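Local coordinates for protein uroporphyrinogen III synthase (Thermus thermophilus, PDB 1WCW) that probably catalyses the cyclisation of hydroxymethylbilane, with inversion of the last pyrrole ring, to uroporphyrinogen III in tetrapyrrole biosynthesis, at residues P37-E42 with A191-E196; D51-L56 with K79-D84; L62-T67 with N148-R153. All coordinates share one frame; numbering follows the deposited sequence.

Contact 1 (P37-E42 with A191-E196)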
loop_
_atom_site.group_PDB
_atom_site.type_symbol
_atom_site.label_atom_id
_atom_site.label_comp_id
_atom_site.label_asym_id
_atom_site.label_seq_id
_atom_site.Cartn_x
_atom_site.Cartn_y
_atom_site.Cartn_z
ATOM N N PRO A 37 -5.455 7.923 -11.669
ATOM C CA PRO A 37 -4.635 6.883 -11.033
ATOM C C PRO A 37 -3.164 7.231 -11.117
ATOM O O PRO A 37 -2.678 7.756 -12.122
ATOM C CB PRO A 37 -4.929 5.608 -11.827
ATOM C CG PRO A 37 -5.534 6.115 -13.112
ATOM C CD PRO A 37 -6.259 7.407 -12.802
ATOM N N VAL A 38 -2.423 6.885 -10.083
ATOM C CA VAL A 38 -1.006 7.165 -10.055
ATOM C C VAL A 38 -0.205 5.866 -10.066
ATOM O O VAL A 38 1.060 5.943 -10.013
ATOM C CB VAL A 38 -0.592 8.002 -8.824
ATOM C CG1 VAL A 38 -1.279 9.376 -8.835
ATOM C CG2 VAL A 38 -0.895 7.295 -7.519
ATOM N N GLN A 39 -0.848 4.714 -10.143
ATOM C CA GLN A 39 -0.121 3.459 -10.123
ATOM C C GLN A 39 -0.633 2.526 -11.179
ATOM O O GLN A 39 -1.766 2.655 -11.705
ATOM C CB GLN A 39 -0.211 2.759 -8.767
ATOM C CG GLN A 39 -1.418 1.884 -8.582
ATOM C CD GLN A 39 -1.738 1.734 -7.090
ATOM O OE1 GLN A 39 -2.419 2.566 -6.521
ATOM N NE2 GLN A 39 -1.256 0.665 -6.467
ATOM N N ALA A 40 0.207 1.559 -11.469
ATOM C CA ALA A 40 -0.086 0.490 -12.368
ATOM C C ALA A 40 0.275 -0.775 -11.541
ATOM O O ALA A 40 1.072 -0.703 -10.585
ATOM C CB ALA A 40 0.778 0.618 -13.532
ATOM N N THR A 41 -0.333 -1.906 -11.823
ATOM C CA THR A 41 -0.000 -3.090 -11.057
ATOM C C THR A 41 0.170 -4.240 -12.051
ATOM O O THR A 41 -0.595 -4.353 -13.020
ATOM C CB THR A 41 -1.122 -3.377 -10.027
ATOM O OG1 THR A 41 -1.327 -2.212 -9.182
ATOM C CG2 THR A 41 -0.733 -4.557 -9.176
ATOM N N GLU A 42 1.202 -5.069 -11.883
ATOM C CA GLU A 42 1.363 -6.179 -12.804
ATOM C C GLU A 42 1.840 -7.385 -12.058
ATOM O O GLU A 42 2.693 -7.316 -11.139
ATOM C CB GLU A 42 2.357 -5.853 -13.908
ATOM C CG GLU A 42 3.741 -5.518 -13.410
ATOM C CD GLU A 42 4.774 -5.341 -14.502
ATOM O OE1 GLU A 42 5.979 -5.333 -14.160
ATOM O OE2 GLU A 42 4.381 -5.207 -15.688
ATOM N N ALA A 191 -4.150 4.571 -0.409
ATOM C CA ALA A 191 -3.020 3.765 0.053
ATOM C C ALA A 191 -1.810 4.673 0.131
ATOM O O ALA A 191 -1.621 5.557 -0.717
ATOM C CB ALA A 191 -2.725 2.626 -0.985
ATOM N N ALA A 192 -0.904 4.412 1.037
ATOM C CA ALA A 192 0.294 5.181 1.169
ATOM C C ALA A 192 1.121 5.169 -0.068
ATOM O O ALA A 192 1.740 6.189 -0.398
ATOM C CB ALA A 192 1.125 4.639 2.366
ATOM N N ILE A 193 1.175 4.025 -0.777
ATOM C CA ILE A 193 2.005 4.003 -1.967
ATOM C C ILE A 193 1.539 5.037 -3.028
ATOM O O ILE A 193 2.348 5.517 -3.820
ATOM C CB ILE A 193 2.052 2.556 -2.548
ATOM C CG1 ILE A 193 3.296 2.392 -3.417
ATOM C CG2 ILE A 193 0.765 2.256 -3.301
ATOM C CD1 ILE A 193 3.513 0.874 -3.857
ATOM N N GLN A 194 0.273 5.414 -3.052
ATOM C CA GLN A 194 -0.175 6.412 -4.033
ATOM C C GLN A 194 0.413 7.791 -3.666
ATOM O O GLN A 194 0.751 8.557 -4.566
ATOM C CB GLN A 194 -1.698 6.526 -3.983
ATOM C CG GLN A 194 -2.301 5.268 -4.606
ATOM C CD GLN A 194 -3.663 4.918 -4.145
ATOM O OE1 GLN A 194 -4.308 5.700 -3.504
ATOM N NE2 GLN A 194 -4.123 3.732 -4.504
ATOM N N VAL A 195 0.530 8.095 -2.368
ATOM C CA VAL A 195 1.148 9.347 -1.931
ATOM C C VAL A 195 2.600 9.294 -2.357
ATOM O O VAL A 195 3.096 10.288 -2.894
ATOM C CB VAL A 195 1.078 9.456 -0.370
ATOM C CG1 VAL A 195 1.777 10.750 0.075
ATOM C CG2 VAL A 195 -0.375 9.483 0.099
ATOM N N GLU A 196 3.300 8.175 -2.132
ATOM C CA GLU A 196 4.712 8.083 -2.443
ATOM C C GLU A 196 4.925 8.213 -3.922
ATOM O O GLU A 196 5.804 8.986 -4.366
ATOM C CB GLU A 196 5.282 6.739 -1.947
ATOM C CG GLU A 196 5.113 6.411 -0.452
ATOM C CD GLU A 196 5.770 7.381 0.510
ATOM O OE1 GLU A 196 5.428 7.298 1.726
ATOM O OE2 GLU A 196 6.603 8.224 0.119
#
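I193, in the first turn of the helix entered after A191, meets Q39 through its CG2 branch, which comes within 4.1 Å of Q39 NE2; the two side chains cross at about a right angle. Q194 carries most of the rest. Its NE2 donates a hydrogen bond of 2.9 Å to Q39 OE1, and the acceptor lies close to the plane of the Q194 amide. The donor in turn approaches in the carbonyl plane of Q39, at a C=O...N angle of 159°, although the two amides are turned 72° against each other. Q194 CG stands anti to the carbonyl carbon and beside the backbone N (chi1 -72°), and OE1 turns back to accept a weak bond of 3.3 Å from A191 N and another bond from V190 N. Both ends of this buried amide are thereby engaged, which fixes its rotation. V38 CG2 packs against the root of the same residue, 3.7 Å from Q194 CB and 3.6 Å from Q194 O. A leucine in place of Q194 would probably leave Q39 OE1 without this donor and the start of the helix without its side-chain acceptor. Strand 39-43 pairs with strand 155-167 in the two-stranded ladder that joins the two domains; H165 of that partner strand touches both Q39 and I193, helix 169-181 covers V38, and helix 223-231 packs against A192 and V195.

Contact 2 (D51-L56 with K79-D84)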
loop_
_atom_site.group_PDB
_atom_site.type_symbol
_atom_site.label_atom_id
_atom_site.label_comp_id
_atom_site.label_asym_id
_atom_site.label_seq_id
_atom_site.Cartn_x
_atom_site.Cartn_y
_atom_site.Cartn_z
ATOM N N ASP A 51 12.897 -19.515 -8.849
ATOM C CA ASP A 51 14.121 -19.766 -8.106
ATOM C C ASP A 51 13.926 -19.388 -6.594
ATOM O O ASP A 51 14.344 -20.123 -5.686
ATOM C CB ASP A 51 15.177 -18.854 -8.785
ATOM C CG ASP A 51 14.481 -17.722 -9.655
ATOM O OD1 ASP A 51 13.863 -18.012 -10.721
ATOM O OD2 ASP A 51 14.508 -16.531 -9.263
ATOM N N GLN A 52 13.247 -18.261 -6.396
ATOM C CA GLN A 52 12.991 -17.771 -5.036
ATOM C C GLN A 52 11.959 -18.657 -4.335
ATOM O O GLN A 52 12.100 -18.936 -3.155
ATOM C CB GLN A 52 12.437 -16.369 -5.084
ATOM C CG GLN A 52 13.285 -15.367 -5.926
ATOM C CD GLN A 52 14.721 -15.315 -5.517
ATOM O OE1 GLN A 52 15.055 -14.983 -4.369
ATOM N NE2 GLN A 52 15.614 -15.607 -6.475
ATOM N N VAL A 53 10.943 -19.116 -5.082
ATOM C CA VAL A 53 9.914 -19.979 -4.488
ATOM C C VAL A 53 10.520 -21.322 -4.110
ATOM O O VAL A 53 10.229 -21.881 -3.039
ATOM C CB VAL A 53 8.704 -20.160 -5.434
ATOM C CG1 VAL A 53 7.617 -20.919 -4.614
ATOM C CG2 VAL A 53 8.098 -18.792 -5.854
ATOM N N ARG A 54 11.399 -21.853 -4.965
ATOM C CA ARG A 54 12.077 -23.129 -4.636
ATOM C C ARG A 54 12.925 -23.011 -3.357
ATOM O O ARG A 54 12.940 -23.914 -2.508
ATOM C CB ARG A 54 12.996 -23.565 -5.786
ATOM C CG ARG A 54 12.233 -24.030 -7.010
ATOM C CD ARG A 54 13.191 -24.400 -8.169
ATOM N NE ARG A 54 12.475 -25.122 -9.213
ATOM C CZ ARG A 54 11.852 -26.292 -9.035
ATOM N NH1 ARG A 54 11.220 -26.861 -10.053
ATOM N NH2 ARG A 54 11.865 -26.903 -7.849
ATOM N N ALA A 55 13.592 -21.856 -3.239
ATOM C CA ALA A 55 14.385 -21.607 -2.050
ATOM C C ALA A 55 13.490 -21.582 -0.807
ATOM O O ALA A 55 13.836 -22.142 0.262
ATOM C CB ALA A 55 15.172 -20.302 -2.181
ATOM N N LEU A 56 12.347 -20.875 -0.901
ATOM C CA LEU A 56 11.428 -20.871 0.231
ATOM C C LEU A 56 10.983 -22.305 0.575
ATOM O O LEU A 56 10.832 -22.684 1.764
ATOM C CB LEU A 56 10.196 -20.013 -0.114
ATOM C CG LEU A 56 9.057 -20.015 0.849
ATOM C CD1 LEU A 56 9.533 -19.439 2.189
ATOM C CD2 LEU A 56 7.915 -19.150 0.265
ATOM N N LYS A 79 1.681 -23.663 -5.717
ATOM C CA LYS A 79 0.847 -24.690 -6.333
ATOM C C LYS A 79 1.207 -24.871 -7.812
ATOM O O LYS A 79 1.342 -26.020 -8.300
ATOM C CB LYS A 79 -0.611 -24.272 -6.217
ATOM C CG LYS A 79 -1.153 -24.371 -4.777
ATOM C CD LYS A 79 -2.586 -23.811 -4.732
ATOM C CE LYS A 79 -2.573 -22.281 -4.768
ATOM N NZ LYS A 79 -3.844 -21.588 -4.397
ATOM N N ALA A 80 1.404 -23.769 -8.519
ATOM C CA ALA A 80 1.690 -23.845 -9.972
ATOM C C ALA A 80 3.055 -24.500 -10.182
ATOM O O ALA A 80 3.281 -25.170 -11.221
ATOM C CB ALA A 80 1.659 -22.447 -10.595
ATOM N N LEU A 81 4.008 -24.379 -9.260
ATOM C CA LEU A 81 5.297 -24.984 -9.410
ATOM C C LEU A 81 5.338 -26.382 -8.831
ATOM O O LEU A 81 6.368 -27.058 -8.885
ATOM C CB LEU A 81 6.349 -24.080 -8.700
ATOM C CG LEU A 81 6.540 -22.756 -9.418
ATOM C CD1 LEU A 81 7.473 -21.784 -8.568
ATOM C CD2 LEU A 81 7.259 -22.949 -10.764
ATOM N N GLY A 82 4.269 -26.887 -8.236
ATOM C CA GLY A 82 4.353 -28.205 -7.649
ATOM C C GLY A 82 5.202 -28.253 -6.396
ATOM O O GLY A 82 5.829 -29.278 -6.110
ATOM N N LEU A 83 5.166 -27.188 -5.580
ATOM C CA LEU A 83 5.973 -27.133 -4.381
ATOM C C LEU A 83 5.114 -27.052 -3.147
ATOM O O LEU A 83 4.030 -26.509 -3.161
ATOM C CB LEU A 83 6.870 -25.909 -4.448
ATOM C CG LEU A 83 7.932 -25.848 -5.517
ATOM C CD1 LEU A 83 8.540 -24.457 -5.531
ATOM C CD2 LEU A 83 9.005 -26.921 -5.281
ATOM N N ASP A 84 5.607 -27.626 -2.064
ATOM C CA ASP A 84 4.915 -27.531 -0.823
ATOM C C ASP A 84 5.470 -26.343 -0.043
ATOM O O ASP A 84 6.641 -26.356 0.414
ATOM C CB ASP A 84 5.103 -28.814 -0.013
ATOM C CG ASP A 84 4.741 -28.635 1.432
ATOM O OD1 ASP A 84 3.765 -27.905 1.720
ATOM O OD2 ASP A 84 5.417 -29.246 2.287
#
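V53, R54, L81 and L83 form a partly buried apolar contact between helix 50-57 and the turn that ends helix 68-80, well away from the centre of the chain. V53 faces the turn and meets both leucines: its CB lies 3.7 Å from L81 CD1, and its CG1 lies 3.8 Å from L83 CD1. CG1 stands anti to the backbone N (chi1 -172°), and this placement brings one methyl into contact with the two leucines together. L83 spreads over the neighbouring residue as well. Its CD1 rests 3.9 Å from R54 CA, whereas CD2 meets the far end of the arginine, 3.8 Å from R54 NH2. The arginine chain, extended from CG to NE, crosses L83 at about a right angle and screens the outer side of the leucine with its aliphatic part and one guanidinium nitrogen. Between the two leucines the backbone reverses in a Schellman motif: G82, with positive phi, donates from N to K79 O at 3.1 Å, and the turn sets L81 and L83 toward the same helix. Beyond it, D84 caps G87 N at the start of helix 86-91. Inward, V53 and L56 also touch L74 of helix 68-80 and L85, while the far side of helix 50-57 packs through Q52 and A55 against strand 155-167.

Contact 3 (L62-T67 with N148-R153)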
loop_
_atom_site.group_PDB
_atom_site.type_symbol
_atom_site.label_atom_id
_atom_site.label_comp_id
_atom_site.label_asym_id
_atom_site.label_seq_id
_atom_site.Cartn_x
_atom_site.Cartn_y
_atom_site.Cartn_z
ATOM N N LEU A 62 12.260 -17.380 9.132
ATOM C CA LEU A 62 11.296 -16.321 9.331
ATOM C C LEU A 62 10.655 -16.006 7.987
ATOM O O LEU A 62 11.306 -16.039 6.936
ATOM C CB LEU A 62 12.008 -15.084 9.892
ATOM C CG LEU A 62 11.186 -13.877 10.310
ATOM C CD1 LEU A 62 11.945 -13.155 11.448
ATOM C CD2 LEU A 62 10.945 -13.004 9.172
ATOM N N PHE A 63 9.369 -15.715 8.040
ATOM C CA PHE A 63 8.613 -15.290 6.871
ATOM C C PHE A 63 7.898 -14.003 7.230
ATOM O O PHE A 63 7.140 -13.923 8.175
ATOM C CB PHE A 63 7.576 -16.367 6.467
ATOM C CG PHE A 63 6.724 -15.955 5.268
ATOM C CD1 PHE A 63 7.275 -15.895 3.979
ATOM C CD2 PHE A 63 5.411 -15.566 5.437
ATOM C CE1 PHE A 63 6.485 -15.418 2.875
ATOM C CE2 PHE A 63 4.645 -15.116 4.360
ATOM C CZ PHE A 63 5.165 -15.032 3.111
ATOM N N LEU A 64 8.126 -12.967 6.445
ATOM C CA LEU A 64 7.532 -11.672 6.651
ATOM C C LEU A 64 6.602 -11.310 5.471
ATOM O O LEU A 64 7.091 -11.107 4.303
ATOM C CB LEU A 64 8.622 -10.621 6.848
ATOM C CG LEU A 64 8.221 -9.283 7.519
ATOM C CD1 LEU A 64 9.521 -8.584 7.878
ATOM C CD2 LEU A 64 7.350 -8.393 6.643
ATOM N N ALA A 65 5.314 -11.265 5.749
ATOM C CA ALA A 65 4.314 -10.902 4.753
ATOM C C ALA A 65 3.974 -9.427 4.870
ATOM O O ALA A 65 3.660 -8.980 5.976
ATOM C CB ALA A 65 3.016 -11.716 5.006
ATOM N N THR A 66 3.920 -8.737 3.730
ATOM C CA THR A 66 3.566 -7.345 3.736
ATOM C C THR A 66 2.189 -7.099 3.219
ATOM O O THR A 66 1.560 -6.115 3.676
ATOM C CB THR A 66 4.570 -6.496 2.932
ATOM O OG1 THR A 66 4.652 -6.973 1.567
ATOM C CG2 THR A 66 5.962 -6.533 3.562
ATOM N N THR A 67 1.642 -7.930 2.332
ATOM C CA THR A 67 0.313 -7.709 1.822
ATOM C C THR A 67 -0.491 -9.000 1.716
ATOM O O THR A 67 0.068 -10.133 1.585
ATOM C CB THR A 67 0.324 -7.033 0.449
ATOM O OG1 THR A 67 0.912 -7.915 -0.533
ATOM C CG2 THR A 67 1.140 -5.745 0.471
ATOM N N ASN A 148 17.163 -3.832 5.741
ATOM C CA ASN A 148 18.335 -3.596 6.527
ATOM C C ASN A 148 18.136 -4.145 7.945
ATOM O O ASN A 148 19.074 -4.752 8.527
ATOM C CB ASN A 148 18.645 -2.099 6.534
ATOM C CG ASN A 148 19.270 -1.652 5.237
ATOM O OD1 ASN A 148 20.295 -2.188 4.830
ATOM N ND2 ASN A 148 18.663 -0.677 4.578
ATOM N N ALA A 149 16.945 -3.947 8.531
ATOM C CA ALA A 149 16.731 -4.506 9.876
ATOM C C ALA A 149 16.836 -6.047 9.883
ATOM O O ALA A 149 17.421 -6.625 10.809
ATOM C CB ALA A 149 15.402 -4.087 10.393
ATOM N N LEU A 150 16.330 -6.761 8.863
ATOM C CA LEU A 150 16.433 -8.209 8.853
ATOM C C LEU A 150 17.898 -8.597 8.846
ATOM O O LEU A 150 18.283 -9.557 9.550
ATOM C CB LEU A 150 15.735 -8.793 7.629
ATOM C CG LEU A 150 14.216 -8.773 7.770
ATOM C CD1 LEU A 150 13.642 -9.061 6.403
ATOM C CD2 LEU A 150 13.745 -9.757 8.844
ATOM N N ALA A 151 18.719 -7.882 8.073
ATOM C CA ALA A 151 20.157 -8.217 8.037
ATOM C C ALA A 151 20.805 -7.926 9.380
ATOM O O ALA A 151 21.604 -8.753 9.879
ATOM C CB ALA A 151 20.850 -7.406 6.912
ATOM N N GLU A 152 20.447 -6.805 10.001
ATOM C CA GLU A 152 20.997 -6.464 11.329
ATOM C C GLU A 152 20.618 -7.526 12.361
ATOM O O GLU A 152 21.394 -7.831 13.295
ATOM C CB GLU A 152 20.516 -5.080 11.780
ATOM C CG GLU A 152 21.171 -3.927 11.058
ATOM C CD GLU A 152 20.644 -2.569 11.549
ATOM O OE1 GLU A 152 19.406 -2.318 11.499
ATOM O OE2 GLU A 152 21.472 -1.741 11.994
ATOM N N ARG A 153 19.428 -8.092 12.222
ATOM C CA ARG A 153 18.967 -9.127 13.136
ATOM C C ARG A 153 19.601 -10.496 12.901
ATOM O O ARG A 153 19.289 -11.445 13.625
ATOM C CB ARG A 153 17.432 -9.254 13.016
ATOM C CG ARG A 153 16.646 -8.098 13.537
ATOM C CD ARG A 153 16.802 -7.861 15.031
ATOM N NE ARG A 153 15.703 -7.000 15.445
ATOM C CZ ARG A 153 15.730 -5.683 15.310
ATOM N NH1 ARG A 153 16.813 -5.099 14.814
ATOM N NH2 ARG A 153 14.647 -4.959 15.532
#
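L62 and L64 reach L150 with extended side chains: in both strand residues CG stands anti to the backbone N (chi1 -174° in L62, -161° in L64), while L150 has CG anti to its carbonyl carbon and projects from the helix toward the sheet. The meeting is methyl to methyl. Each branch of L150 has its own partner, CD2 approaching L62 CD2 at 4.3 Å and CD1 approaching L64 CD1 at 4.4 Å. The single helix residue thus bridges two alternate positions of one strand, which point to the same face of the sheet because one residue lies between them. The separations are generous, little surface is buried directly, and no hydrogen bond crosses; the three leucines are nevertheless buried. A134 of the adjacent strand 132-137 touches both L62 and L150, and L136 lies against L64, so the leucines of 62-67 belong to a wider apolar layer. Beside L150, E152 N and R153 N bond back to N148 O and A149 O at 2.9 Å each, continuing the helix to its end, where R153 gives NE and NH2 to the carbonyl oxygens of L127 and L124. The alternate residues F63 and A65 serve the other face: F63 packs on L74 and L105, and A65 on V71 and A101, from helices 68-80 and 99-107. T67, after the strand, caps G70 N at the start of helix 68-80. A mainly parallel sheet covered by helices on both faces is characteristic of the three-layer alpha/beta/alpha sandwich of a HemD domain.

Overall arrangement
Contact 1 closes a long loop of the chain, and contacts 2 and 3 both fall inside it; those two interlock, their segments alternating along the sequence. Centres lie about 28 Å apart for contacts 1 and 2, 23 Å for contacts 1 and 3, and 20 Å for contacts 2 and 3. Contact 1 sits where the linking ladder meets the domain built on the five-stranded parallel sheet. Contacts 2 and 3 lie in the other domain, joined by the run from helix 50-57 through strand 62-65 to helix 68-80. Strands 39-43 and 62-65 belong to one mixed sheet, which therefore continues from the linker into that domain. The family's active site is generally placed in the cleft between the domains.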